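Local coordinates for protein fluoroacetyl-CoA thioesterase (Streptomyces cattleya, PDB 3KUV) that hydrolyses fluoroacetyl-CoA, before that thioester can react with citrate synthase, to fluoroacetate and CoA, and so confers fluoroacetate resistance, at residues 84-90 and 102-108. The protein carries 1 engineered substitution. Sequence-based numbering, arbitrary orientation. Where two conformers were deposited one is given.
Sequences LTVTVTA and WRVSAHD. With ACT (acetate ion), chain I.
Val86 and Val88 close on Ala106 from the neighbouring strand, Val86 CG1 touching Ala106 CB at 4.1 Å and Val88 CG2 touching it at 4.2 Å. This face is apolar and buried, and farther along it Ala90 CB meets Trp102 CE3 obliquely. Helix 42-57 covers this side, with Leu48 against Val86 and Cys53 against Trp102. On the other face stand Thr87 and His107, joined by two backbone bonds, Thr87 N reaching His107 O at 2.8 Å and His107 N reaching Thr87 O at 3.1 Å. Thr87 OG1, anti to its carbonyl carbon (chi1 -64°), turns to Asp14 of the adjoining strand 10-16. Thr89 and Ser105 repeat this hydrogen-bonded pairing on the same face, with Thr89 CB beside Ser105 OG. Just before strand 85-96 begins and just after strand 99-107 ends, Leu84 CD1 lies 3.8 Å from Asp108 OD2 in van der Waals packing. The polar partners of that carboxylate oxygen are Thr80 OG1, by a hydrogen bond, and Lys135 of the second subunit, by a salt bridge. A water accepts from Thr85 N and donates to Asp108 O, joining the backbones past the last direct pair. This two-faced hairpin, apolar toward the helix, forms part of the antiparallel sheet that wraps round helix 42-57, the hallmark of the hot dog fold.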
ATOM      1  N   LEU B  84      13.003  14.061  -1.954  1.00 10.34           N
ATOM      2  CA  LEU B  84      14.015  12.974  -2.015  1.00 10.35           C
ATOM      3  C   LEU B  84      13.656  11.976  -3.116  1.00  9.20           C
ATOM      4  O   LEU B  84      12.514  11.910  -3.524  1.00 11.32           O
ATOM      5  CB  LEU B  84      14.105  12.184  -0.648  1.00 11.13           C
ATOM      6  CG  LEU B  84      14.691  13.081   0.457  1.00 11.24           C
ATOM      7  CD1 LEU B  84      14.720  12.243   1.703  1.00 14.33           C
ATOM      8  CD2 LEU B  84      16.120  13.568   0.200  1.00 14.35           C
ATOM      9  N   THR B  85      14.673  11.227  -3.572  1.00  9.46           N
ATOM     10  CA  THR B  85      14.435  10.184  -4.576  1.00  9.05           C
ATOM     11  C   THR B  85      14.317   8.847  -3.799  1.00  9.52           C
ATOM     12  O   THR B  85      15.276   8.456  -3.091  1.00 10.15           O
ATOM     13  CB  THR B  85      15.610  10.081  -5.517  1.00  9.51           C
ATOM     14  OG1 THR B  85      15.815  11.365  -6.185  1.00 10.35           O
ATOM     15  CG2 THR B  85      15.422   9.012  -6.591  1.00 11.91           C
ATOM     16  N   VAL B  86      13.208   8.175  -3.994  1.00  8.41           N
ATOM     17  CA  VAL B  86      13.040   6.817  -3.451  1.00  9.73           C
ATOM     18  C   VAL B  86      13.544   5.859  -4.562  1.00  9.93           C
ATOM     19  O   VAL B  86      13.074   5.919  -5.752  1.00 10.90           O
ATOM     20  CB  VAL B  86      11.591   6.523  -3.077  1.00  9.42           C
ATOM     21  CG1 VAL B  86      11.460   4.977  -2.737  1.00 10.72           C
ATOM     22  CG2 VAL B  86      11.233   7.349  -1.868  1.00 11.43           C
ATOM     23  N   THR B  87      14.500   5.006  -4.245  1.00  9.99           N
ATOM     24  CA  THR B  87      14.950   3.950  -5.173  1.00 10.28           C
ATOM     25  C   THR B  87      14.395   2.642  -4.611  1.00  9.40           C
ATOM     26  O   THR B  87      14.730   2.274  -3.484  1.00  9.54           O
ATOM     27  CB  THR B  87      16.478   3.871  -5.271  1.00 12.43           C
ATOM     28  OG1 THR B  87      16.999   5.096  -5.837  1.00 12.47           O
ATOM     29  CG2 THR B  87      16.938   2.674  -6.114  1.00 12.75           C
ATOM     30  N   VAL B  88      13.597   1.943  -5.430  1.00  8.91           N
ATOM     31  CA  VAL B  88      13.140   0.601  -5.113  1.00  9.88           C
ATOM     32  C   VAL B  88      14.085  -0.358  -5.822  1.00 10.52           C
ATOM     33  O   VAL B  88      14.319  -0.199  -7.060  1.00 10.54           O
ATOM     34  CB  VAL B  88      11.706   0.354  -5.588  1.00 10.56           C
ATOM     35  CG1 VAL B  88      11.283  -1.104  -5.374  1.00 12.11           C
ATOM     36  CG2 VAL B  88      10.688   1.290  -4.823  1.00 12.72           C
ATOM     37  N   THR B  89      14.595  -1.369  -5.114  1.00  8.54           N
ATOM     38  CA  THR B  89      15.337  -2.484  -5.760  1.00 12.03           C
ATOM     39  C   THR B  89      14.428  -3.707  -5.690  1.00 10.88           C
ATOM     40  O   THR B  89      13.948  -4.044  -4.567  1.00 12.02           O
ATOM     41  CB  THR B  89      16.629  -2.746  -4.975  1.00 11.76           C
ATOM     42  OG1 THR B  89      17.439  -1.552  -5.066  1.00 13.67           O
ATOM     43  CG2 THR B  89      17.439  -3.869  -5.629  1.00 14.47           C
ATOM     44  N   ALA B  90      14.124  -4.318  -6.822  1.00 10.93           N
ATOM     45  CA  ALA B  90      13.249  -5.536  -6.873  1.00 10.84           C
ATOM     46  C   ALA B  90      14.112  -6.683  -7.377  1.00 12.36           C
ATOM     47  O   ALA B  90      14.747  -6.570  -8.418  1.00 12.37           O
ATOM     48  CB  ALA B  90      12.126  -5.348  -7.836  1.00 11.32           C
ATOM     49  N   TRP B 102       8.988 -11.795  -5.429  1.00 12.01           N
ATOM     50  CA  TRP B 102      10.057 -10.838  -5.436  1.00 11.98           C
ATOM     51  C   TRP B 102      10.512 -10.519  -3.989  1.00  9.68           C
ATOM     52  O   TRP B 102       9.661 -10.602  -3.063  1.00 11.32           O
ATOM     53  CB  TRP B 102       9.502  -9.531  -6.010  1.00 15.44           C
ATOM     54  CG  TRP B 102       8.833  -9.676  -7.410  1.00 18.57           C
ATOM     55  CD1 TRP B 102       7.528  -9.995  -7.711  1.00 19.16           C
ATOM     56  CD2 TRP B 102       9.458  -9.377  -8.562  1.00 14.88           C
ATOM     57  NE1 TRP B 102       7.341 -10.013  -9.045  1.00 15.22           N
ATOM     58  CE2 TRP B 102       8.564  -9.657  -9.618  1.00 21.41           C
ATOM     59  CE3 TRP B 102      10.807  -8.972  -8.849  1.00 16.55           C
ATOM     60  CZ2 TRP B 102       8.901  -9.405 -10.912  1.00 13.59           C
ATOM     61  CZ3 TRP B 102      11.145  -8.809 -10.081  1.00 14.16           C
ATOM     62  CH2 TRP B 102      10.203  -9.026 -11.154  1.00 24.19           C
ATOM     63  N   ARG B 103      11.784 -10.172  -3.791  1.00 10.61           N
ATOM     64  CA  ARG B 103      12.270  -9.491  -2.626  1.00  8.93           C
ATOM     65  C   ARG B 103      12.361  -8.025  -3.014  1.00 11.62           C
ATOM     66  O   ARG B 103      12.955  -7.681  -4.104  1.00 12.65           O
ATOM     67  CB  ARG B 103      13.653 -10.072  -2.193  1.00 11.77           C
ATOM     68  CG  ARG B 103      14.088  -9.647  -0.868  1.00 21.23           C
ATOM     69  CD  ARG B 103      15.472 -10.180  -0.351  1.00 28.42           C
ATOM     70  NE  ARG B 103      15.615  -9.631   1.013  0.50 27.33           N
ATOM     71  CZ  ARG B 103      16.042  -8.403   1.355  0.50 27.85           C
ATOM     72  NH1 ARG B 103      16.427  -7.503   0.452  0.50 28.04           N
ATOM     73  NH2 ARG B 103      16.087  -8.077   2.652  0.50 26.10           N
ATOM     74  N   VAL B 104      11.830  -7.131  -2.186  1.00 10.35           N
ATOM     75  CA  VAL B 104      11.835  -5.689  -2.483  1.00 10.39           C
ATOM     76  C   VAL B 104      12.471  -4.905  -1.346  1.00 10.38           C
ATOM     77  O   VAL B 104      12.409  -5.292  -0.162  1.00 11.30           O
ATOM     78  CB  VAL B 104      10.439  -5.161  -2.774  1.00 10.97           C
ATOM     79  CG1 VAL B 104       9.950  -5.759  -4.117  1.00 12.66           C
ATOM     80  CG2 VAL B 104       9.362  -5.474  -1.698  1.00 12.89           C
ATOM     81  N   SER B 105      13.114  -3.794  -1.689  1.00 11.73           N
ATOM     82  CA  SER B 105      13.596  -2.882  -0.638  1.00 11.99           C
ATOM     83  C   SER B 105      13.626  -1.497  -1.204  1.00 12.91           C
ATOM     84  O   SER B 105      13.551  -1.310  -2.457  1.00 13.19           O
ATOM     85  CB  SER B 105      14.931  -3.265  -0.110  1.00 14.64           C
ATOM     86  OG  SER B 105      15.915  -3.215  -1.132  1.00 20.55           O
ATOM     87  N   ALA B 106      13.658  -0.517  -0.335  1.00 10.89           N
ATOM     88  CA  ALA B 106      13.592   0.895  -0.807  1.00 10.78           C
ATOM     89  C   ALA B 106      14.447   1.779   0.116  1.00 10.28           C
ATOM     90  O   ALA B 106      14.647   1.468   1.313  1.00 10.62           O
ATOM     91  CB  ALA B 106      12.148   1.406  -0.890  1.00 12.67           C
ATOM     92  N   HIS B 107      15.111   2.771  -0.474  0.50  3.54           N
ATOM     93  CA  HIS B 107      15.909   3.724   0.269  0.50  5.52           C
ATOM     94  C   HIS B 107      15.632   5.067  -0.357  0.50  3.37           C
ATOM     95  O   HIS B 107      15.259   5.171  -1.550  0.50  2.79           O
ATOM     96  CB  HIS B 107      17.313   3.184   0.161  0.50  7.38           C
ATOM     97  CG  HIS B 107      18.128   3.761  -0.893  0.65 15.58           C
ATOM     98  ND1 HIS B 107      18.729   2.990  -1.855  0.65 18.48           N
ATOM     99  CD2 HIS B 107      18.418   5.052  -1.202  0.65 12.32           C
ATOM    100  CE1 HIS B 107      19.352   3.773  -2.716  0.65 16.50           C
ATOM    101  NE2 HIS B 107      19.171   5.044  -2.359  0.65 12.39           N
ATOM    102  N   ASP B 108      15.747   6.127   0.463  1.00  9.12           N
ATOM    103  CA  ASP B 108      15.453   7.470  -0.070  1.00  9.75           C
ATOM    104  C   ASP B 108      16.695   8.337  -0.298  1.00 11.94           C
ATOM    105  O   ASP B 108      16.578   9.562  -0.318  1.00 12.90           O
ATOM    106  CB  ASP B 108      14.400   8.220   0.782  1.00 10.36           C
ATOM    107  CG  ASP B 108      14.856   8.443   2.232  1.00 10.54           C
ATOM    108  OD1 ASP B 108      16.048   8.307   2.529  1.00 12.23           O
ATOM    109  OD2 ASP B 108      13.926   8.813   3.019  1.00 11.19           O
TER
HETATM  110  C   ACT I 143      15.689 -11.454   4.545  1.00 38.92           C
HETATM  111  O   ACT I 143      16.350 -11.095   3.498  1.00 38.06           O
HETATM  112  OXT ACT I 143      15.928 -12.633   4.903  1.00 39.53           O
HETATM  113  CH3 ACT I 143      14.717 -10.593   5.349  1.00 38.36           C
HETATM  114  O   HOH W   1      17.358  11.248  -2.414  1.00 11.95           O